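Local coordinates for putative metal binding protein RUMGNA_00854 (Ruminococcus gnavus, PDB 3U7Z) that is of unknown function but binds calcium ions, probably on a ubiquitin-like domain, at residues G5-T10 / T85-G90; I9-I14 / F93-K98; Y49-T54 / T80-T85; I71-E76 / D89-E94. All coordinates share one frame; numbering follows the deposited sequence. Where two conformers were deposited one is given.

Strand 92-99 and the loop leading into it tie these contacts together. Contact 2 pairs that strand with strand 7-14 on one flank and contact 4 pairs it with strand 67-73 on the other, their centres about 8 Å apart. Contact 1 continues from contact 2 along strand 7-14, where the 85-90 loop meets it; there D89 OD2 binds a calcium ion at 2.2 Å. Contact 3 joins the 80-85 turn to the smaller sheet, its centre about 17 Å from that of contact 1. F93 links the contacts: its CE1 packs 3.7 Å from CG2 of T85. The calcium site of E37, N40, V42 and D43 is separate; the side chain of L51 lies about 6 Å from that of E37.

Contact 1. Residues G5-T10 / T85-G90; sequences GEKHIT and TPVSDG. With CA (calcium ion), chain G.
D89 and H8 make the solvent side of this contact. The backbone N of H8 gives D89 OD1 a nearly straight hydrogen bond of 2.9 Å (165°), arriving on the anti side of the carboxylate, while D89 OD2 binds a calcium ion at 2.2 Å. An aspartate suits the place because its two oxygens serve strand and metal at once. The imidazole of H8 runs beside that carboxylate, its plane turned 68° from it, and its ND1 is hydrogen-bonded to D26 OD1. Next, G90 N donates to H8 O over 2.8 Å, with a backbone conformation that calls for glycine.

Packing is closer on the inner side, where I9 CG2 meets V87 CG1 at 3.7 Å and S88 O at 3.4 Å. In between, the methylenes of K7 lie along the 87-89 backbone, CD 3.4 Å from V87 O, until a bend at chi4 (82°) takes NZ to A29 O. Cut back to an alanine, the position is likely to leave A29 O without this donor and bare the backbone at V87. Both I9 and V87 rest on V35 of helix 32-38, and strand 20-27 flanks the other edge of strand 7-14, its T27 and F25 bonded to the backbones of K7 and I9.

Contact 2. Residues I9-I14 / F93-K98; sequences ITVTVI and FELTLK
V11 holds CG1 anti to its backbone N (chi1 178°) and L95 holds CG anti to its carbonyl carbon (chi1 -62°); from these positions the branches cross obliquely, with V11 CG1 4.0 Å from L95 CD1. On the same face, I9 CD1 approaches the F93 ring at an oblique angle, 4.3 Å from CD2. Branched and aromatic residues suit this side, since V11, V13, F93 and L95 all turn toward the buried interior.

T12, I14, E94 and T96 occupy the other, more polar face. There I14 was modelled in two conformers; in one of them chi2 (90°) brings CD1 alongside E94 CB at 3.8 Å and near T96 OG1, a contact that is tentative because it rests on that copy. Nearby a single water binds the hydroxyls of T10 and T12 and donates to F93 O at 2.8 Å, giving that carbonyl a second donor.

The backbones run parallel and bond in the alternating parallel pattern. F93 N donates to T10 O, T12 N to F93 O, L95 N to T12 O, I14 N to L95 O at 2.8 Å, and L97 N to I14 O at 3.1 Å. Strand 20-27 lies beyond 9-14 and strand 67-73 beyond 93-98, while L36 of helix 32-38 packs on V11 and L95. A parallel pair of the first and last strands within a mixed sheet, crossed on one face by a helix, is consistent with the beta-grasp fold of the ubiquitin clan.

Contact 3. Residues Y49-T54 / T80-T85; sequences YGLFIT and TSADQT. With EDO (1,2-ethanediol), chain J.
D83 reaches across to L51 with OD1, which takes the backbone N-H of L51 in an almost perfectly straight bond (2.9 Å, 177°). Its chi1 of 54°, with CG between the backbone N and the carbonyl carbon, swings the carboxylate toward L51 N. S81 adopts the same kind of rotamer (chi1 56°), and its OG donates to D83 OD1 over 2.7 Å. The two donors come from opposite faces of the carboxylate plane, so a single oxygen is gripped from both sides. With an alanine in place of D83, L51 N and S81 OG would probably be left without their shared acceptor.

G50 lies against this pair; a CB would run into S81 OG and D83 OD1, so glycine is required. A single 3-10 turn at 82-83 lies within the loop between strands 76-77 and 92-99, facing the start of strand 52-56 in the three-stranded sheet. S81 O accepts from Q84 N and T85 OG1 on opposite faces of its plane. On the apolar side, I53 sends CD1 to within 3.9 Å of A82 CB. A 1,2-ethanediol, probably from the crystallisation liquor, bridges the segments: O2 donates to L51 O and accepts from A82 N, and O1 accepts from I53 N.

Contact 4. Residues I71-E76 / D89-E94; sequences ITKGGE and DGDAFE. With CA (calcium ion), chain G.
T72 and E94 form an antiparallel hydrogen-bonded pair, T72 N donating to E94 O and E94 N to T72 O (2.8 Å), and K73 faces F93 as the adjoining non-hydrogen-bonded pair, the short strand axes standing at 154°. After K73 the chain reverses in a type I' turn to E76. G74 and G75 take the positive phi angles of that turn, which glycine accepts readily.

The carboxylate of E94 is wrapped by the turn. A bend at chi2 (80°) folds it back, and OE1 accepts from T72 OG1 at 2.6 Å through its anti lone pair and from G75 N at 2.8 Å from above the carboxylate plane. OE2 takes a weak bond from G74 N, which also donates to A92 O. A glutamate suits the place because its length lets one carboxylate gather donors from both strand and turn. Threonine adds a hydroxyl that also accepts from a water.

On the opposite face, K73 runs beside the F93 ring, with CG over one face and CD 3.7 Å from CE1. Its CE then passes 3.4 Å from D91 OD1. NZ stays 4.4 Å from that oxygen, beyond a salt bridge, and a water joins NZ to D91 OD2, which also receives S88 N. Further along, I71 CG2 lies 4.2 Å from F93 CD1. I71 and F93 both pack on L32 of helix 32-38, and strand 92-99 runs between 67-73 and 7-14, where A92 touches T10.

Contact 1. Residues G5-T10 / T85-G90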
loop_
_atom_site.group_PDB
_atom_site.type_symbol
_atom_site.label_atom_id
_atom_site.label_comp_id
_atom_site.label_asym_id
_atom_site.label_seq_id
_atom_site.Cartn_x
_atom_site.Cartn_y
_atom_site.Cartn_z
ATOM N N GLY A 5 9.124 19.019 2.115
ATOM C CA GLY A 5 10.472 18.460 1.812
ATOM C C GLY A 5 10.387 17.092 1.150
ATOM O O GLY A 5 9.409 16.384 1.294
ATOM N N GLU A 6 11.455 16.713 0.460
ATOM C CA GLU A 6 11.506 15.418 -0.222
ATOM C C GLU A 6 11.933 14.277 0.759
ATOM O O GLU A 6 12.950 14.342 1.447
ATOM C CB GLU A 6 12.424 15.518 -1.441
ATOM C CG GLU A 6 12.157 14.495 -2.519
ATOM C CD GLU A 6 13.200 14.560 -3.615
ATOM O OE1 GLU A 6 14.243 13.911 -3.491
ATOM O OE2 GLU A 6 12.965 15.228 -4.621
ATOM N N LYS A 7 11.137 13.210 0.770
ATOM C CA LYS A 7 11.345 12.022 1.587
ATOM C C LYS A 7 11.649 10.880 0.617
ATOM O O LYS A 7 11.079 10.834 -0.475
ATOM C CB LYS A 7 10.063 11.732 2.337
ATOM C CG LYS A 7 9.677 12.860 3.298
ATOM C CD LYS A 7 8.343 12.575 3.915
ATOM C CE LYS A 7 7.652 13.826 4.455
ATOM N NZ LYS A 7 6.972 14.549 3.332
ATOM N N HIS A 8 12.505 9.977 1.047
ATOM C CA HIS A 8 12.889 8.825 0.237
ATOM C C HIS A 8 12.341 7.605 0.933
ATOM O O HIS A 8 12.741 7.283 2.043
ATOM C CB HIS A 8 14.427 8.788 0.161
ATOM C CG HIS A 8 15.019 10.094 -0.254
ATOM N ND1 HIS A 8 14.836 10.618 -1.508
ATOM C CD2 HIS A 8 15.651 11.051 0.466
ATOM C CE1 HIS A 8 15.390 11.824 -1.567
ATOM N NE2 HIS A 8 15.881 12.111 -0.379
ATOM N N ILE A 9 11.434 6.942 0.234
ATOM C CA ILE A 9 10.788 5.764 0.793
ATOM C C ILE A 9 10.779 4.599 -0.177
ATOM O O ILE A 9 11.031 4.742 -1.373
ATOM C CB ILE A 9 9.364 6.055 1.277
ATOM C CG1 ILE A 9 8.409 6.264 0.136
ATOM C CG2 ILE A 9 9.351 7.295 2.148
ATOM C CD1 ILE A 9 6.980 6.212 0.541
ATOM N N THR A 10 10.500 3.432 0.371
ATOM C CA THR A 10 10.284 2.252 -0.477
ATOM C C THR A 10 8.944 1.628 -0.168
ATOM O O THR A 10 8.455 1.735 0.947
ATOM C CB THR A 10 11.363 1.188 -0.297
ATOM O OG1 THR A 10 11.408 0.701 1.015
ATOM C CG2 THR A 10 12.714 1.768 -0.542
ATOM N N THR A 85 -2.133 7.606 6.245
ATOM C CA THR A 85 -0.873 7.014 6.747
ATOM C C THR A 85 0.241 8.007 6.415
ATOM O O THR A 85 0.555 8.214 5.273
ATOM C CB THR A 85 -0.596 5.657 6.126
ATOM O OG1 THR A 85 -1.654 4.730 6.445
ATOM C CG2 THR A 85 0.719 5.094 6.637
ATOM N N PRO A 86 0.797 8.649 7.440
ATOM C CA PRO A 86 1.836 9.618 7.148
ATOM C C PRO A 86 3.103 8.952 6.658
ATOM O O PRO A 86 3.434 7.833 7.100
ATOM C CB PRO A 86 2.118 10.271 8.492
ATOM C CG PRO A 86 1.050 9.937 9.362
ATOM C CD PRO A 86 0.439 8.645 8.856
ATOM N N VAL A 87 3.769 9.640 5.758
ATOM C CA VAL A 87 5.047 9.173 5.199
ATOM C C VAL A 87 6.204 9.914 5.882
ATOM O O VAL A 87 6.138 11.133 6.069
ATOM C CB VAL A 87 4.994 9.408 3.679
ATOM C CG1 VAL A 87 6.362 9.391 2.973
ATOM C CG2 VAL A 87 4.038 8.364 3.071
ATOM N N SER A 88 7.256 9.186 6.257
ATOM C CA SER A 88 8.494 9.752 6.818
ATOM C C SER A 88 9.656 9.368 5.958
ATOM O O SER A 88 9.670 8.295 5.345
ATOM C CB SER A 88 8.717 9.194 8.218
ATOM O OG SER A 88 7.656 9.524 9.088
ATOM N N ASP A 89 10.660 10.246 5.940
ATOM C CA ASP A 89 11.889 9.940 5.237
ATOM C C ASP A 89 12.446 8.622 5.753
ATOM O O ASP A 89 12.569 8.398 6.954
ATOM C CB ASP A 89 12.895 11.088 5.371
ATOM C CG ASP A 89 14.118 10.889 4.535
ATOM O OD1 ASP A 89 14.055 10.357 3.417
ATOM O OD2 ASP A 89 15.204 11.340 5.015
ATOM N N GLY A 90 12.840 7.767 4.822
ATOM C CA GLY A 90 13.442 6.498 5.172
ATOM C C GLY A 90 12.459 5.367 5.387
ATOM O O GLY A 90 12.882 4.234 5.591
HETATM CA CA CA G . 16.444 12.724 6.257
HETATM O O HOH W 1 13.081 2.605 2.645
#

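Contact 2. Residues I9-I14 / F93-K98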
loop_
_atom_site.group_PDB
_atom_site.type_symbol
_atom_site.label_atom_id
_atom_site.label_comp_id
_atom_site.label_asym_id
_atom_site.label_seq_id
_atom_site.Cartn_x
_atom_site.Cartn_y
_atom_site.Cartn_z
ATOM N N ILE A 9 11.434 6.942 0.234
ATOM C CA ILE A 9 10.788 5.764 0.793
ATOM C C ILE A 9 10.779 4.599 -0.177
ATOM O O ILE A 9 11.031 4.742 -1.373
ATOM C CB ILE A 9 9.364 6.055 1.277
ATOM C CG1 ILE A 9 8.409 6.264 0.136
ATOM C CG2 ILE A 9 9.351 7.295 2.148
ATOM C CD1 ILE A 9 6.980 6.212 0.541
ATOM N N THR A 10 10.500 3.432 0.371
ATOM C CA THR A 10 10.284 2.252 -0.477
ATOM C C THR A 10 8.944 1.628 -0.168
ATOM O O THR A 10 8.455 1.735 0.947
ATOM C CB THR A 10 11.363 1.188 -0.297
ATOM O OG1 THR A 10 11.408 0.701 1.015
ATOM C CG2 THR A 10 12.714 1.768 -0.542
ATOM N N VAL A 11 8.306 1.102 -1.209
ATOM C CA VAL A 11 7.071 0.348 -1.095
ATOM C C VAL A 11 7.341 -0.979 -1.767
ATOM O O VAL A 11 7.669 -1.021 -2.953
ATOM C CB VAL A 11 5.928 1.055 -1.768
ATOM C CG1 VAL A 11 4.650 0.204 -1.667
ATOM C CG2 VAL A 11 5.731 2.455 -1.169
ATOM N N THR A 12 7.189 -2.071 -1.024
ATOM C CA THR A 12 7.344 -3.406 -1.574
ATOM C C THR A 12 5.986 -4.065 -1.667
ATOM O O THR A 12 5.215 -4.031 -0.716
ATOM C CB THR A 12 8.276 -4.252 -0.719
ATOM O OG1 THR A 12 9.556 -3.614 -0.622
ATOM C CG2 THR A 12 8.472 -5.632 -1.289
ATOM N N VAL A 13 5.656 -4.551 -2.853
ATOM C CA VAL A 13 4.441 -5.268 -3.105
ATOM C C VAL A 13 4.718 -6.746 -3.047
ATOM O O VAL A 13 5.537 -7.231 -3.802
ATOM C CB VAL A 13 3.810 -4.867 -4.424
ATOM C CG1 VAL A 13 2.541 -5.624 -4.680
ATOM C CG2 VAL A 13 3.613 -3.344 -4.476
ATOM N N ILE A 14 4.032 -7.437 -2.160
ATOM C CA ILE A 14 4.152 -8.899 -2.028
ATOM C C ILE A 14 2.869 -9.515 -2.591
ATOM O O ILE A 14 1.780 -9.451 -2.017
ATOM C CB ILE A 14 4.470 -9.365 -0.605
ATOM C CG1 ILE A 14 5.762 -8.721 -0.083
ATOM C CG2 ILE A 14 4.702 -10.861 -0.566
ATOM C CD1 ILE A 14 5.568 -7.426 0.641
ATOM N N PHE A 93 7.472 0.612 3.409
ATOM C CA PHE A 93 6.144 0.083 3.509
ATOM C C PHE A 93 6.040 -1.149 2.687
ATOM O O PHE A 93 6.765 -1.328 1.721
ATOM C CB PHE A 93 5.089 1.053 3.008
ATOM C CG PHE A 93 4.937 2.262 3.856
ATOM C CD1 PHE A 93 4.078 2.255 4.922
ATOM C CD2 PHE A 93 5.648 3.452 3.578
ATOM C CE1 PHE A 93 3.893 3.369 5.746
ATOM C CE2 PHE A 93 5.500 4.570 4.432
ATOM C CZ PHE A 93 4.596 4.514 5.497
ATOM N N GLU A 94 5.118 -2.016 3.087
ATOM C CA GLU A 94 4.799 -3.212 2.294
ATOM C C GLU A 94 3.287 -3.234 2.052
ATOM O O GLU A 94 2.488 -2.828 2.935
ATOM C CB GLU A 94 5.266 -4.499 2.997
ATOM C CG GLU A 94 6.701 -4.419 3.473
ATOM C CD GLU A 94 6.940 -3.655 4.807
ATOM O OE1 GLU A 94 6.104 -3.753 5.739
ATOM O OE2 GLU A 94 8.010 -3.008 4.955
ATOM N N LEU A 95 2.903 -3.722 0.891
ATOM C CA LEU A 95 1.490 -4.031 0.543
ATOM C C LEU A 95 1.478 -5.533 0.239
ATOM O O LEU A 95 2.120 -5.993 -0.698
ATOM C CB LEU A 95 1.003 -3.242 -0.666
ATOM C CG LEU A 95 1.022 -1.751 -0.459
ATOM C CD1 LEU A 95 0.845 -0.982 -1.743
ATOM C CD2 LEU A 95 0.044 -1.311 0.527
ATOM N N THR A 96 0.769 -6.314 1.055
ATOM C CA THR A 96 0.772 -7.752 0.962
ATOM C C THR A 96 -0.609 -8.256 0.711
ATOM O O THR A 96 -1.542 -7.857 1.358
ATOM C CB THR A 96 1.270 -8.395 2.270
ATOM O OG1 THR A 96 2.549 -7.856 2.546
ATOM C CG2 THR A 96 1.388 -9.904 2.171
ATOM N N LEU A 97 -0.705 -9.176 -0.231
ATOM C CA LEU A 97 -1.974 -9.854 -0.487
ATOM C C LEU A 97 -2.181 -10.933 0.558
ATOM O O LEU A 97 -1.464 -11.910 0.560
ATOM C CB LEU A 97 -2.077 -10.385 -1.901
ATOM C CG LEU A 97 -3.464 -10.835 -2.352
ATOM C CD1 LEU A 97 -4.527 -9.794 -2.284
ATOM C CD2 LEU A 97 -3.382 -11.440 -3.739
ATOM N N LYS A 98 -3.218 -10.759 1.399
ATOM C CA LYS A 98 -3.532 -11.675 2.457
ATOM C C LYS A 98 -4.827 -12.393 2.109
ATOM O O LYS A 98 -5.601 -11.967 1.285
ATOM C CB LYS A 98 -3.639 -10.948 3.796
ATOM C CG LYS A 98 -2.351 -10.399 4.329
ATOM C CD LYS A 98 -2.501 -9.795 5.756
ATOM C CE LYS A 98 -1.172 -9.225 6.254
ATOM N NZ LYS A 98 -1.300 -8.283 7.413
HETATM O O HOH W 2 9.571 -1.544 1.281
#

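Contact 3. Residues Y49-T54 / T80-T85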
loop_
_atom_site.group_PDB
_atom_site.type_symbol
_atom_site.label_atom_id
_atom_site.label_comp_id
_atom_site.label_asym_id
_atom_site.label_seq_id
_atom_site.Cartn_x
_atom_site.Cartn_y
_atom_site.Cartn_z
ATOM N N TYR A 49 -14.036 4.677 6.368
ATOM C CA TYR A 49 -12.810 4.477 7.130
ATOM C C TYR A 49 -11.575 4.761 6.300
ATOM O O TYR A 49 -10.464 4.400 6.695
ATOM C CB TYR A 49 -12.726 3.047 7.640
ATOM C CG TYR A 49 -13.864 2.648 8.513
ATOM C CD1 TYR A 49 -14.125 3.299 9.691
ATOM C CD2 TYR A 49 -14.695 1.626 8.159
ATOM C CE1 TYR A 49 -15.211 2.912 10.503
ATOM C CE2 TYR A 49 -15.762 1.266 8.950
ATOM C CZ TYR A 49 -16.040 1.904 10.083
ATOM O OH TYR A 49 -17.104 1.497 10.853
ATOM N N GLY A 50 -11.724 5.388 5.146
ATOM C CA GLY A 50 -10.621 5.652 4.243
ATOM C C GLY A 50 -10.528 4.664 3.110
ATOM O O GLY A 50 -11.406 3.822 2.909
ATOM N N LEU A 51 -9.472 4.782 2.328
ATOM C CA LEU A 51 -9.333 4.072 1.086
ATOM C C LEU A 51 -9.333 2.564 1.289
ATOM O O LEU A 51 -8.606 2.061 2.170
ATOM C CB LEU A 51 -8.012 4.510 0.446
ATOM C CG LEU A 51 -7.729 4.030 -0.977
ATOM C CD1 LEU A 51 -8.804 4.511 -1.966
ATOM C CD2 LEU A 51 -6.312 4.453 -1.454
ATOM N N PHE A 52 -10.129 1.863 0.499
ATOM C CA PHE A 52 -10.116 0.415 0.445
ATOM C C PHE A 52 -9.399 0.050 -0.863
ATOM O O PHE A 52 -9.897 0.276 -1.944
ATOM C CB PHE A 52 -11.566 -0.057 0.427
ATOM C CG PHE A 52 -11.780 -1.512 0.121
ATOM C CD1 PHE A 52 -10.939 -2.497 0.594
ATOM C CD2 PHE A 52 -12.837 -1.876 -0.708
ATOM C CE1 PHE A 52 -11.180 -3.848 0.314
ATOM C CE2 PHE A 52 -13.086 -3.198 -0.982
ATOM C CZ PHE A 52 -12.229 -4.176 -0.473
ATOM N N ILE A 53 -8.197 -0.460 -0.730
ATOM C CA ILE A 53 -7.317 -0.832 -1.871
ATOM C C ILE A 53 -7.690 -2.224 -2.338
ATOM O O ILE A 53 -7.602 -3.202 -1.562
ATOM C CB ILE A 53 -5.827 -0.771 -1.463
ATOM C CG1 ILE A 53 -5.444 0.680 -1.139
ATOM C CG2 ILE A 53 -4.899 -1.348 -2.544
ATOM C CD1 ILE A 53 -4.067 0.814 -0.589
ATOM N N THR A 54 -8.068 -2.332 -3.601
ATOM C CA THR A 54 -8.489 -3.554 -4.260
ATOM C C THR A 54 -7.408 -4.123 -5.184
ATOM O O THR A 54 -7.343 -5.323 -5.366
ATOM C CB THR A 54 -9.834 -3.285 -5.035
ATOM O OG1 THR A 54 -9.619 -2.204 -5.928
ATOM C CG2 THR A 54 -10.980 -3.009 -4.025
ATOM N N THR A 80 -3.973 2.847 10.048
ATOM C CA THR A 80 -4.628 3.852 9.254
ATOM C C THR A 80 -4.834 3.339 7.827
ATOM O O THR A 80 -4.069 2.521 7.321
ATOM C CB THR A 80 -3.756 5.142 9.187
ATOM O OG1 THR A 80 -2.357 4.807 8.944
ATOM C CG2 THR A 80 -3.834 5.904 10.516
ATOM N N SER A 81 -5.883 3.813 7.163
ATOM C CA SER A 81 -6.013 3.609 5.726
ATOM C C SER A 81 -4.845 4.318 5.027
ATOM O O SER A 81 -4.177 5.235 5.599
ATOM C CB SER A 81 -7.329 4.204 5.191
ATOM O OG SER A 81 -7.356 5.571 5.559
ATOM N N ALA A 82 -4.583 3.923 3.804
ATOM C CA ALA A 82 -3.427 4.507 3.078
ATOM C C ALA A 82 -3.488 6.032 2.972
ATOM O O ALA A 82 -2.485 6.726 3.082
ATOM C CB ALA A 82 -3.277 3.879 1.662
ATOM N N ASP A 83 -4.674 6.568 2.748
ATOM C CA ASP A 83 -4.827 7.996 2.600
ATOM C C ASP A 83 -4.658 8.790 3.911
ATOM O O ASP A 83 -4.629 10.012 3.848
ATOM C CB ASP A 83 -6.142 8.368 1.900
ATOM C CG ASP A 83 -7.371 7.773 2.541
ATOM O OD1 ASP A 83 -7.366 6.659 3.111
ATOM O OD2 ASP A 83 -8.416 8.404 2.385
ATOM N N GLN A 84 -4.546 8.110 5.058
ATOM C CA GLN A 84 -4.329 8.710 6.354
ATOM C C GLN A 84 -3.004 8.254 7.019
ATOM O O GLN A 84 -2.803 8.442 8.207
ATOM C CB GLN A 84 -5.500 8.315 7.267
ATOM C CG GLN A 84 -6.840 8.901 6.798
ATOM C CD GLN A 84 -8.091 8.265 7.432
ATOM O OE1 GLN A 84 -8.075 7.837 8.587
ATOM N NE2 GLN A 84 -9.194 8.224 6.670
ATOM N N THR A 85 -2.133 7.606 6.245
ATOM C CA THR A 85 -0.873 7.014 6.747
ATOM C C THR A 85 0.241 8.007 6.415
ATOM O O THR A 85 0.555 8.214 5.273
ATOM C CB THR A 85 -0.596 5.657 6.126
ATOM O OG1 THR A 85 -1.654 4.730 6.445
ATOM C CG2 THR A 85 0.719 5.094 6.637
HETATM C C1 EDO J . -6.057 -0.942 2.491
HETATM O O1 EDO J . -7.416 -1.235 1.967
HETATM C C2 EDO J . -6.010 0.294 3.453
HETATM O O2 EDO J . -5.980 1.656 2.844
#

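Contact 4. Residues I71-E76 / D89-E94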
loop_
_atom_site.group_PDB
_atom_site.type_symbol
_atom_site.label_atom_id
_atom_site.label_comp_id
_atom_site.label_asym_id
_atom_site.label_seq_id
_atom_site.Cartn_x
_atom_site.Cartn_y
_atom_site.Cartn_z
ATOM N N ILE A 71 -1.490 -3.224 4.516
ATOM C CA ILE A 71 -0.376 -2.276 4.594
ATOM C C ILE A 71 0.422 -2.551 5.862
ATOM O O ILE A 71 -0.146 -2.587 6.950
ATOM C CB ILE A 71 -0.820 -0.802 4.692
ATOM C CG1 ILE A 71 -1.757 -0.419 3.540
ATOM C CG2 ILE A 71 0.397 0.180 4.697
ATOM C CD1 ILE A 71 -2.516 0.901 3.673
ATOM N N THR A 72 1.749 -2.685 5.740
ATOM C CA THR A 72 2.640 -2.751 6.903
ATOM C C THR A 72 3.774 -1.774 6.679
ATOM O O THR A 72 3.966 -1.262 5.580
ATOM C CB THR A 72 3.145 -4.160 7.194
ATOM O OG1 THR A 72 3.713 -4.709 6.018
ATOM C CG2 THR A 72 2.041 -5.025 7.673
ATOM N N LYS A 73 4.471 -1.434 7.763
ATOM C CA LYS A 73 5.597 -0.529 7.711
ATOM C C LYS A 73 6.731 -1.246 8.449
ATOM O O LYS A 73 6.676 -1.452 9.663
ATOM C CB LYS A 73 5.208 0.808 8.343
ATOM C CG LYS A 73 6.333 1.862 8.394
ATOM C CD LYS A 73 5.710 3.201 8.909
ATOM C CE LYS A 73 6.563 4.066 9.796
ATOM N NZ LYS A 73 5.671 4.934 10.679
ATOM N N GLY A 74 7.706 -1.693 7.670
ATOM C CA GLY A 74 8.751 -2.565 8.190
ATOM C C GLY A 74 8.215 -3.776 8.859
ATOM O O GLY A 74 8.747 -4.240 9.853
ATOM N N GLY A 75 7.138 -4.288 8.307
ATOM C CA GLY A 75 6.479 -5.467 8.806
ATOM C C GLY A 75 5.527 -5.238 9.968
ATOM O O GLY A 75 4.821 -6.161 10.391
ATOM N N GLU A 76 5.472 -4.017 10.488
ATOM C CA GLU A 76 4.595 -3.698 11.575
ATOM C C GLU A 76 3.254 -3.257 11.101
ATOM O O GLU A 76 3.120 -2.680 10.053
ATOM C CB GLU A 76 5.213 -2.612 12.426
ATOM C CG GLU A 76 6.535 -3.052 13.072
ATOM C CD GLU A 76 6.402 -3.809 14.409
ATOM O OE1 GLU A 76 5.358 -3.692 15.125
ATOM O OE2 GLU A 76 7.399 -4.501 14.762
ATOM N N ASP A 89 10.660 10.246 5.940
ATOM C CA ASP A 89 11.889 9.940 5.237
ATOM C C ASP A 89 12.446 8.622 5.753
ATOM O O ASP A 89 12.569 8.398 6.954
ATOM C CB ASP A 89 12.895 11.088 5.371
ATOM C CG ASP A 89 14.118 10.889 4.535
ATOM O OD1 ASP A 89 14.055 10.357 3.417
ATOM O OD2 ASP A 89 15.204 11.340 5.015
ATOM N N GLY A 90 12.840 7.767 4.822
ATOM C CA GLY A 90 13.442 6.498 5.172
ATOM C C GLY A 90 12.459 5.367 5.387
ATOM O O GLY A 90 12.882 4.234 5.591
ATOM N N ASP A 91 11.165 5.642 5.318
ATOM C CA ASP A 91 10.181 4.595 5.553
ATOM C C ASP A 91 10.248 3.514 4.523
ATOM O O ASP A 91 10.482 3.766 3.343
ATOM C CB ASP A 91 8.744 5.130 5.540
ATOM C CG ASP A 91 8.294 5.794 6.833
ATOM O OD1 ASP A 91 8.950 5.653 7.880
ATOM O OD2 ASP A 91 7.223 6.430 6.782
ATOM N N ALA A 92 9.971 2.309 4.984
ATOM C CA ALA A 92 9.743 1.145 4.090
ATOM C C ALA A 92 8.341 0.617 4.406
ATOM O O ALA A 92 8.052 0.283 5.568
ATOM C CB ALA A 92 10.780 0.064 4.362
ATOM N N PHE A 93 7.472 0.612 3.409
ATOM C CA PHE A 93 6.144 0.083 3.509
ATOM C C PHE A 93 6.040 -1.149 2.687
ATOM O O PHE A 93 6.765 -1.328 1.721
ATOM C CB PHE A 93 5.089 1.053 3.008
ATOM C CG PHE A 93 4.937 2.262 3.856
ATOM C CD1 PHE A 93 4.078 2.255 4.922
ATOM C CD2 PHE A 93 5.648 3.452 3.578
ATOM C CE1 PHE A 93 3.893 3.369 5.746
ATOM C CE2 PHE A 93 5.500 4.570 4.432
ATOM C CZ PHE A 93 4.596 4.514 5.497
ATOM N N GLU A 94 5.118 -2.016 3.087
ATOM C CA GLU A 94 4.799 -3.212 2.294
ATOM C C GLU A 94 3.287 -3.234 2.052
ATOM O O GLU A 94 2.488 -2.828 2.935
ATOM C CB GLU A 94 5.266 -4.499 2.997
ATOM C CG GLU A 94 6.701 -4.419 3.473
ATOM C CD GLU A 94 6.940 -3.655 4.807
ATOM O OE1 GLU A 94 6.104 -3.753 5.739
ATOM O OE2 GLU A 94 8.010 -3.008 4.955
HETATM CA CA CA G . 16.444 12.724 6.257
HETATM O O HOH W 3 1.933 -5.739 4.205
HETATM O O HOH W 4 5.995 7.402 8.929
#